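Local coordinates for protein AP endonuclease, family 2 (Brucella melitensis biovar Abortus, PDB 3NGF) that probably interconverts hydroxypyruvate and 2-hydroxy-3-oxopropanoate as a manganese-binding TIM-barrel enzyme of the hyi family, at residues A[12-17]-A[37-43]; A[99-103]-A[142-146]; A[126-130]-A[171-175]. All blocks are in the same frame, centred on the assembly; numbering follows the deposited sequence. Where two conformers were deposited one is given.

Contact 1: A[12-17]-A[37-43]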
loop_
_atom_site.group_PDB
_atom_site.type_symbol
_atom_site.label_atom_id
_atom_site.label_comp_id
_atom_site.label_asym_id
_atom_site.label_seq_id
_atom_site.Cartn_x
_atom_site.Cartn_y
_atom_site.Cartn_z
ATOM N N PHE A 12 -5.383 -11.751 4.749
ATOM C CA PHE A 12 -5.670 -10.939 3.563
ATOM C C PHE A 12 -6.617 -9.784 3.877
ATOM O O PHE A 12 -7.577 -9.908 4.651
ATOM C CB PHE A 12 -6.260 -11.787 2.429
ATOM C CG PHE A 12 -5.342 -12.831 1.937
ATOM C CD1 PHE A 12 -4.435 -12.547 0.924
ATOM C CD2 PHE A 12 -5.328 -14.095 2.524
ATOM C CE1 PHE A 12 -3.540 -13.520 0.485
ATOM C CE2 PHE A 12 -4.459 -15.065 2.089
ATOM C CZ PHE A 12 -3.553 -14.779 1.045
ATOM N N ALA A 13 -6.308 -8.642 3.268
ATOM C CA ALA A 13 -7.115 -7.431 3.375
ATOM C C ALA A 13 -7.706 -7.119 2.004
ATOM O O ALA A 13 -6.965 -7.041 1.016
ATOM C CB ALA A 13 -6.247 -6.268 3.807
ATOM N N ALA A 14 -9.022 -6.947 1.930
ATOM C CA ALA A 14 -9.676 -6.527 0.696
ATOM C C ALA A 14 -9.304 -5.071 0.409
ATOM O O ALA A 14 -9.303 -4.239 1.324
ATOM C CB ALA A 14 -11.206 -6.675 0.810
ATOM N N ASN A 15 -8.922 -4.771 -0.823
ATOM C CA ASN A 15 -8.746 -3.374 -1.237
ATOM C C ASN A 15 -10.082 -2.798 -1.750
ATOM O O ASN A 15 -10.576 -3.180 -2.819
ATOM C CB ASN A 15 -7.618 -3.231 -2.274
ATOM C CG ASN A 15 -7.292 -1.791 -2.567
ATOM O OD1 ASN A 15 -8.164 -1.045 -2.999
ATOM N ND2 ASN A 15 -6.031 -1.376 -2.317
ATOM N N LEU A 16 -10.671 -1.883 -0.981
ATOM C CA LEU A 16 -12.000 -1.343 -1.290
ATOM C C LEU A 16 -11.988 -0.254 -2.367
ATOM O O LEU A 16 -13.052 0.217 -2.750
ATOM C CB LEU A 16 -12.681 -0.829 -0.014
ATOM C CG LEU A 16 -12.725 -1.801 1.164
ATOM C CD1 LEU A 16 -13.605 -1.213 2.289
ATOM C CD2 LEU A 16 -13.269 -3.227 0.787
ATOM N N SER A 17 -10.809 0.159 -2.844
ATOM C CA SER A 17 -10.708 1.062 -3.974
ATOM C C SER A 17 -10.838 0.252 -5.269
ATOM O O SER A 17 -11.458 0.721 -6.224
ATOM C CB SER A 17 -9.375 1.848 -3.965
ATOM O OG SER A 17 -9.293 2.724 -2.826
ATOM N N PHE A 37 -13.391 -11.300 4.795
ATOM C CA PHE A 37 -12.172 -10.518 5.080
ATOM C C PHE A 37 -12.271 -9.934 6.490
ATOM O O PHE A 37 -13.329 -9.453 6.888
ATOM C CB PHE A 37 -11.988 -9.398 4.059
ATOM C CG PHE A 37 -11.613 -9.895 2.684
ATOM C CD1 PHE A 37 -10.283 -10.152 2.343
ATOM C CD2 PHE A 37 -12.592 -10.120 1.744
ATOM C CE1 PHE A 37 -9.951 -10.629 1.083
ATOM C CE2 PHE A 37 -12.264 -10.601 0.470
ATOM C CZ PHE A 37 -10.943 -10.853 0.149
ATOM N N GLY A 38 -11.166 -9.986 7.226
ATOM C CA GLY A 38 -11.061 -9.356 8.552
ATOM C C GLY A 38 -10.378 -8.003 8.491
ATOM O O GLY A 38 -10.396 -7.246 9.473
ATOM N N GLY A 39 -9.765 -7.695 7.352
ATOM C CA GLY A 39 -9.059 -6.430 7.163
ATOM C C GLY A 39 -9.366 -5.812 5.823
ATOM O O GLY A 39 -9.731 -6.521 4.866
ATOM N N VAL A 40 -9.234 -4.482 5.749
ATOM C CA VAL A 40 -9.402 -3.764 4.499
ATOM C C VAL A 40 -8.296 -2.711 4.321
ATOM O O VAL A 40 -7.667 -2.268 5.292
ATOM C CB VAL A 40 -10.778 -3.077 4.380
ATOM C CG1 VAL A 40 -11.909 -4.115 4.362
ATOM C CG2 VAL A 40 -10.987 -2.068 5.512
ATOM N N GLU A 41 -8.102 -2.319 3.077
ATOM C CA GLU A 41 -7.232 -1.196 2.706
ATOM C C GLU A 41 -7.938 -0.410 1.621
ATOM O O GLU A 41 -8.864 -0.925 0.980
ATOM C CB GLU A 41 -5.876 -1.685 2.218
ATOM C CG GLU A 41 -5.906 -2.523 0.931
ATOM C CD GLU A 41 -4.529 -2.973 0.486
ATOM O OE1 GLU A 41 -3.639 -3.155 1.351
ATOM O OE2 GLU A 41 -4.342 -3.155 -0.751
ATOM N N PHE A 42 -7.466 0.806 1.362
ATOM C CA PHE A 42 -7.939 1.584 0.223
ATOM C C PHE A 42 -6.968 2.732 0.031
ATOM O O PHE A 42 -6.079 2.902 0.857
ATOM C CB PHE A 42 -9.405 2.087 0.380
ATOM C CG PHE A 42 -9.733 2.597 1.754
ATOM C CD1 PHE A 42 -9.214 3.805 2.194
ATOM C CD2 PHE A 42 -10.535 1.867 2.604
ATOM C CE1 PHE A 42 -9.506 4.284 3.489
ATOM C CE2 PHE A 42 -10.834 2.345 3.883
ATOM C CZ PHE A 42 -10.338 3.527 4.318
ATOM N N LEU A 43 -7.086 3.502 -1.046
ATOM C CA LEU A 43 -6.108 4.560 -1.285
ATOM C C LEU A 43 -6.365 5.780 -0.409
ATOM O O LEU A 43 -5.543 6.119 0.460
ATOM C CB LEU A 43 -6.077 4.931 -2.770
ATOM C CG LEU A 43 -5.268 3.914 -3.571
ATOM C CD1 LEU A 43 -6.035 2.653 -3.754
ATOM C CD2 LEU A 43 -4.805 4.489 -4.922
HETATM O O HOH W 1 -8.918 -11.446 6.247
#

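Contact 2: A[99-103]-A[142-146]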
loop_
_atom_site.group_PDB
_atom_site.type_symbol
_atom_site.label_atom_id
_atom_site.label_comp_id
_atom_site.label_asym_id
_atom_site.label_seq_id
_atom_site.Cartn_x
_atom_site.Cartn_y
_atom_site.Cartn_z
ATOM N N LEU A 99 -2.581 11.584 9.677
ATOM C CA LEU A 99 -2.519 11.187 11.097
ATOM C C LEU A 99 -3.900 11.251 11.743
ATOM O O LEU A 99 -4.284 10.306 12.454
ATOM C CB LEU A 99 -1.484 12.030 11.878
ATOM C CG LEU A 99 -1.248 11.728 13.365
ATOM C CD1 LEU A 99 -0.920 10.245 13.598
ATOM C CD2 LEU A 99 -0.149 12.643 13.970
ATOM N N HIS A 100 -4.646 12.326 11.490
ATOM C CA HIS A 100 -6.031 12.451 11.984
ATOM C C HIS A 100 -6.870 11.240 11.609
ATOM O O HIS A 100 -7.513 10.634 12.465
ATOM C CB HIS A 100 -6.718 13.736 11.479
ATOM C CG HIS A 100 -8.195 13.757 11.711
ATOM N ND1 HIS A 100 -8.750 13.919 12.968
ATOM C CD2 HIS A 100 -9.239 13.601 10.856
ATOM C CE1 HIS A 100 -10.069 13.868 12.870
ATOM N NE2 HIS A 100 -10.393 13.688 11.602
ATOM N N TYR A 101 -6.821 10.854 10.327
ATOM C CA TYR A 101 -7.536 9.674 9.885
ATOM C C TYR A 101 -6.959 8.379 10.446
ATOM O O TYR A 101 -7.712 7.480 10.838
ATOM C CB TYR A 101 -7.567 9.606 8.346
ATOM C CG TYR A 101 -8.615 10.467 7.716
ATOM C CD1 TYR A 101 -8.433 11.848 7.594
ATOM C CD2 TYR A 101 -9.788 9.917 7.214
ATOM C CE1 TYR A 101 -9.388 12.643 7.015
ATOM C CE2 TYR A 101 -10.746 10.703 6.623
ATOM C CZ TYR A 101 -10.550 12.067 6.527
ATOM O OH TYR A 101 -11.516 12.848 5.948
ATOM N N ALA A 102 -5.639 8.274 10.504
ATOM C CA ALA A 102 -5.002 7.062 11.056
ATOM C C ALA A 102 -5.383 6.821 12.512
ATOM O O ALA A 102 -5.680 5.698 12.890
ATOM C CB ALA A 102 -3.476 7.124 10.918
ATOM N N LEU A 103 -5.434 7.874 13.321
ATOM C CA LEU A 103 -5.865 7.693 14.705
ATOM C C LEU A 103 -7.351 7.308 14.786
ATOM O O LEU A 103 -7.712 6.387 15.534
ATOM C CB LEU A 103 -5.529 8.949 15.519
ATOM C CG LEU A 103 -4.025 9.250 15.641
ATOM C CD1 LEU A 103 -3.761 10.620 16.321
ATOM C CD2 LEU A 103 -3.306 8.136 16.428
ATOM N N PRO A 142 5.371 8.554 17.709
ATOM C CA PRO A 142 4.682 8.617 19.007
ATOM C C PRO A 142 3.399 7.793 19.072
ATOM O O PRO A 142 2.903 7.468 20.174
ATOM C CB PRO A 142 4.353 10.102 19.161
ATOM C CG PRO A 142 5.426 10.799 18.386
ATOM C CD PRO A 142 5.702 9.906 17.205
ATOM N N HIS A 143 2.848 7.523 17.898
ATOM C CA HIS A 143 1.610 6.778 17.732
ATOM C C HIS A 143 1.795 5.345 17.222
ATOM O O HIS A 143 0.808 4.638 16.950
ATOM C CB HIS A 143 0.707 7.583 16.790
ATOM C CG HIS A 143 0.492 8.997 17.258
ATOM N ND1 HIS A 143 -0.304 9.296 18.341
ATOM C CD2 HIS A 143 0.961 10.179 16.796
ATOM C CE1 HIS A 143 -0.324 10.608 18.521
ATOM N NE2 HIS A 143 0.448 11.167 17.609
ATOM N N GLY A 144 3.062 4.916 17.110
ATOM C CA GLY A 144 3.382 3.574 16.683
ATOM C C GLY A 144 3.013 3.336 15.223
ATOM O O GLY A 144 2.740 2.198 14.845
ATOM N N ILE A 145 2.952 4.412 14.436
ATOM C CA ILE A 145 2.569 4.310 13.012
ATOM C C ILE A 145 3.814 4.261 12.140
ATOM O O ILE A 145 4.776 5.025 12.345
ATOM C CB ILE A 145 1.614 5.460 12.591
ATOM C CG1 ILE A 145 0.308 5.338 13.388
ATOM C CG2 ILE A 145 1.349 5.423 11.066
ATOM C CD1 ILE A 145 -0.521 6.605 13.451
ATOM N N THR A 146 3.802 3.362 11.151
ATOM C CA THR A 146 4.898 3.202 10.200
ATOM C C THR A 146 4.507 3.875 8.865
ATOM O O THR A 146 3.353 3.819 8.457
ATOM C CB THR A 146 5.202 1.710 9.961
ATOM O OG1 THR A 146 5.741 1.127 11.152
ATOM C CG2 THR A 146 6.203 1.491 8.779
#

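Contact 3: A[126-130]-A[171-175]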
loop_
_atom_site.group_PDB
_atom_site.type_symbol
_atom_site.label_atom_id
_atom_site.label_comp_id
_atom_site.label_asym_id
_atom_site.label_seq_id
_atom_site.Cartn_x
_atom_site.Cartn_y
_atom_site.Cartn_z
ATOM N N GLU A 126 15.830 12.816 -4.266
ATOM C CA GLU A 126 16.200 11.868 -3.222
ATOM C C GLU A 126 16.422 12.574 -1.893
ATOM O O GLU A 126 16.026 12.060 -0.867
ATOM C CB GLU A 126 17.434 11.071 -3.611
ATOM C CG GLU A 126 17.202 10.150 -4.796
ATOM C CD GLU A 126 18.413 9.328 -5.186
ATOM O OE1 GLU A 126 19.477 9.445 -4.511
ATOM O OE2 GLU A 126 18.318 8.565 -6.191
ATOM N N GLU A 127 17.050 13.747 -1.932
ATOM C CA GLU A 127 17.245 14.557 -0.734
ATOM C C GLU A 127 15.918 14.977 -0.108
ATOM O O GLU A 127 15.760 14.920 1.113
ATOM C CB GLU A 127 18.120 15.787 -1.034
ATOM C CG GLU A 127 19.586 15.428 -1.032
ATOM C CD GLU A 127 20.505 16.555 -1.420
ATOM O OE1 GLU A 127 20.026 17.666 -1.765
ATOM O OE2 GLU A 127 21.730 16.306 -1.387
ATOM N N THR A 128 14.970 15.366 -0.952
ATOM C CA THR A 128 13.656 15.824 -0.481
ATOM C C THR A 128 12.857 14.647 0.077
ATOM O O THR A 128 12.197 14.771 1.118
ATOM C CB THR A 128 12.909 16.564 -1.606
ATOM O OG1 THR A 128 13.599 17.798 -1.905
ATOM C CG2 THR A 128 11.458 16.826 -1.204
ATOM N N PHE A 129 12.949 13.504 -0.601
ATOM C CA PHE A 129 12.367 12.245 -0.103
ATOM C C PHE A 129 12.827 11.947 1.322
ATOM O O PHE A 129 12.004 11.676 2.198
ATOM C CB PHE A 129 12.738 11.083 -1.041
ATOM C CG PHE A 129 12.277 9.717 -0.558
ATOM C CD1 PHE A 129 11.096 9.168 -1.023
ATOM C CD2 PHE A 129 13.041 8.966 0.313
ATOM C CE1 PHE A 129 10.678 7.914 -0.615
ATOM C CE2 PHE A 129 12.596 7.688 0.723
ATOM C CZ PHE A 129 11.414 7.191 0.256
ATOM N N ILE A 130 14.139 12.021 1.555
ATOM C CA ILE A 130 14.724 11.723 2.873
ATOM C C ILE A 130 14.186 12.690 3.932
ATOM O O ILE A 130 13.747 12.283 5.016
ATOM C CB ILE A 130 16.289 11.726 2.802
ATOM C CG1 ILE A 130 16.763 10.516 1.992
ATOM C CG2 ILE A 130 16.911 11.708 4.194
ATOM C CD1 ILE A 130 18.178 10.560 1.533
ATOM N N LEU A 171 17.050 3.479 -0.144
ATOM C CA LEU A 171 16.574 4.816 0.223
ATOM C C LEU A 171 16.098 4.837 1.672
ATOM O O LEU A 171 16.358 5.786 2.404
ATOM C CB LEU A 171 15.456 5.281 -0.701
ATOM C CG LEU A 171 15.864 5.749 -2.096
ATOM C CD1 LEU A 171 14.586 5.971 -2.918
ATOM C CD2 LEU A 171 16.675 7.035 -1.961
ATOM N N VAL A 172 15.418 3.784 2.087
ATOM C CA VAL A 172 14.985 3.661 3.478
ATOM C C VAL A 172 16.153 3.613 4.485
ATOM O O VAL A 172 16.055 4.177 5.572
ATOM C CB VAL A 172 14.066 2.460 3.688
ATOM C CG1 VAL A 172 13.853 2.245 5.215
ATOM C CG2 VAL A 172 12.748 2.677 2.945
ATOM N N LYS A 173 17.253 2.956 4.126
ATOM C CA LYS A 173 18.440 2.950 4.984
ATOM C C LYS A 173 18.994 4.368 5.160
ATOM O O LYS A 173 19.429 4.743 6.251
ATOM C CB LYS A 173 19.520 2.008 4.425
ATOM C CG LYS A 173 19.295 0.546 4.781
ATOM C CD LYS A 173 20.340 -0.370 4.180
ATOM C CE LYS A 173 19.866 -1.828 4.162
ATOM N NZ LYS A 173 20.756 -2.638 3.259
ATOM N N ARG A 174 18.954 5.162 4.093
ATOM C CA ARG A 174 19.400 6.552 4.181
ATOM C C ARG A 174 18.493 7.395 5.071
ATOM O O ARG A 174 18.992 8.274 5.781
ATOM C CB ARG A 174 19.537 7.170 2.809
ATOM C CG ARG A 174 20.608 6.468 1.969
ATOM C CD ARG A 174 20.564 6.893 0.525
ATOM N NE ARG A 174 20.797 8.321 0.320
ATOM C CZ ARG A 174 20.590 8.944 -0.847
ATOM N NH1 ARG A 174 20.142 8.272 -1.920
ATOM N NH2 ARG A 174 20.823 10.242 -0.948
ATOM N N VAL A 175 17.193 7.087 5.065
ATOM C CA VAL A 175 16.199 7.783 5.926
ATOM C C VAL A 175 16.545 7.564 7.406
ATOM O O VAL A 175 16.464 8.503 8.232
ATOM C CB VAL A 175 14.756 7.321 5.622
ATOM C CG1 VAL A 175 13.751 7.770 6.709
ATOM C CG2 VAL A 175 14.330 7.801 4.222
HETATM O O HOH W 2 20.920 11.614 -3.556
#

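Contact 1: A[12-17]-A[37-43]
A14 and F37 make the clearest bump and platform between the first two parallel strands of this TIM barrel. The A14 methyl sits over the centre of the F37 ring, its CB 3.7 Å above the ring plane in a CH-pi contact, and a small residue suits the place because the ring lies close against the strand. On the other face of the sheet the A13 methyl rises beside G39, which has no side chain there; A13 CB lies 3.7 Å from G39 O. Farther along, the two methyls of L16 face one branch of V40, CD1 and CD2 each 3.9 Å from V40 CG1.

N15 and E41 form the polar pair. N15 CG is anti to its backbone N (chi1 -172°), which brings ND2 across the glutamate to donate to E41 OE2 at 2.9 Å, on the anti side of the carboxylate and 28° out of its plane; the amide and carboxylate planes stand 86° apart. N15 OD1 meanwhile accepts from S17 N, an Asx turn; just beyond it S17 OG accepts from L43 N at 2.9 Å. Backbone bonds join the strands themselves, E41 N to A14 O among them, and a water bridges F12 O and G38 N.

E41 OE1 bonds H209 and OE2 bonds Q211, a manganese ligand, consistent with a second-shell role. Around the contact, helix 25-34 packs on A14 and L16, strand 243-246 flanks A13, and strand 63-68 continues the barrel beyond V40.

Contact 2: A[99-103]-A[142-146]
L99, A102 and L103 on one flank of helix 88-104 meet H143 and I145, which lie just past helix 122-140 of the TIM barrel, where a Schellman motif ends that helix and leads into strand 146-149. G144 is its C-prime residue, with a positive phi of 68° that a glycine adopts readily, and I145 N reaches back to L140 O.

The purely apolar contacts gather on the tip of I145. Its CD1 lies 3.7 Å from L99 CD1 and 3.9 Å from A102 CB: a long, branched residue spans the gap, while an alanine lets the helix come near. L140 backs both L99 and I145 from helix 122-140, and F67 of strand 63-68 lies against A102.

Contacts with the imidazole are of a second kind, made without a hydrogen bond across the two segments. The H143 ring is held between P142 CB on one face and L103 CD1 over the other in a CH-pi contact, each offset toward the rim. L99 swings its branch away from the backbone N (chi1 -178°) and reaches the same ring, its side chain crossing that of H143 at about a right angle. Its methyl carbon CD1 stops 3.7 Å from H143 CD2, while L103 CD2 lies 3.7 Å from H143 ND1.

Contact 3: A[126-130]-A[171-175]
F129 of helix 122-140 lies at the apolar centre, against L171 and V175 of helix 165-175, two of the outer helices of the TIM barrel. A trans first torsion (chi1 175°) carries the F129 ring across to the second helix, where CE2 comes 3.9 Å from V175 CG2 and 4.0 Å from L171 CB. L171 also lays its CD1 over one face of the ring. A flat phenyl group suits a place where, of two branched residues one helical turn apart, the first covers a face and the second comes up to CE2; further aromatic packing comes from F133, which stacks on F129, and from F161.

The axes of the two short segments pass 10.1 Å apart at a crossing angle of -55°; the backbones are nearest at I130 and V175, whose CA atoms are 5.2 Å apart. The beta-branched side chains meet here, I130 CG1 being 4.3 Å from V175 CG2. Beyond this pair R134, farther along helix 122-140, donates to the carbonyl oxygens of R174 and V175 at the end of helix 165-175.

Moving outward, I130 forms the transition from oil to charge: its CD1 lies under one face of the R174 guanidinium, 3.6 Å from NH2. Arginine suits this boundary, because its flat head can rest on a methyl while its edge serves polar partners. At that edge E126, with an extended chain, forms a salt bridge in which R174 NH1 donates almost straight to OE1. OE1 lies in the guanidinium plane, whereas NH1 approaches from 50° above the carboxylate plane. E126 OE2 meanwhile pairs with R122, so two arginines share the one carboxylate. A water completes the bridge, giving a hydrogen to E126 OE1 at 2.8 Å and accepting one from R174 NH2 at 2.9 Å.

From the N terminus, contact 1 comes first: strand 11-15 runs into helix 25-34, and strand 39-41 closes this beta-alpha-beta unit inside the barrel wall before either other contact opens. Contact 2 then opens on helix 88-104 and closes just after helix 122-140, tying helix 88-104 to the turn that follows helix 122-140. Contact 3 begins within that loop, on helix 122-140 itself, and closes later on helix 165-175, so contacts 2 and 3 cross rather than nest. Helix 122-140 thus takes part in contact 3 and leads directly into 142-146 of contact 2. Contacts 1 and 3 lie on opposite sides of the chain's centre, their centres about 28 Å apart.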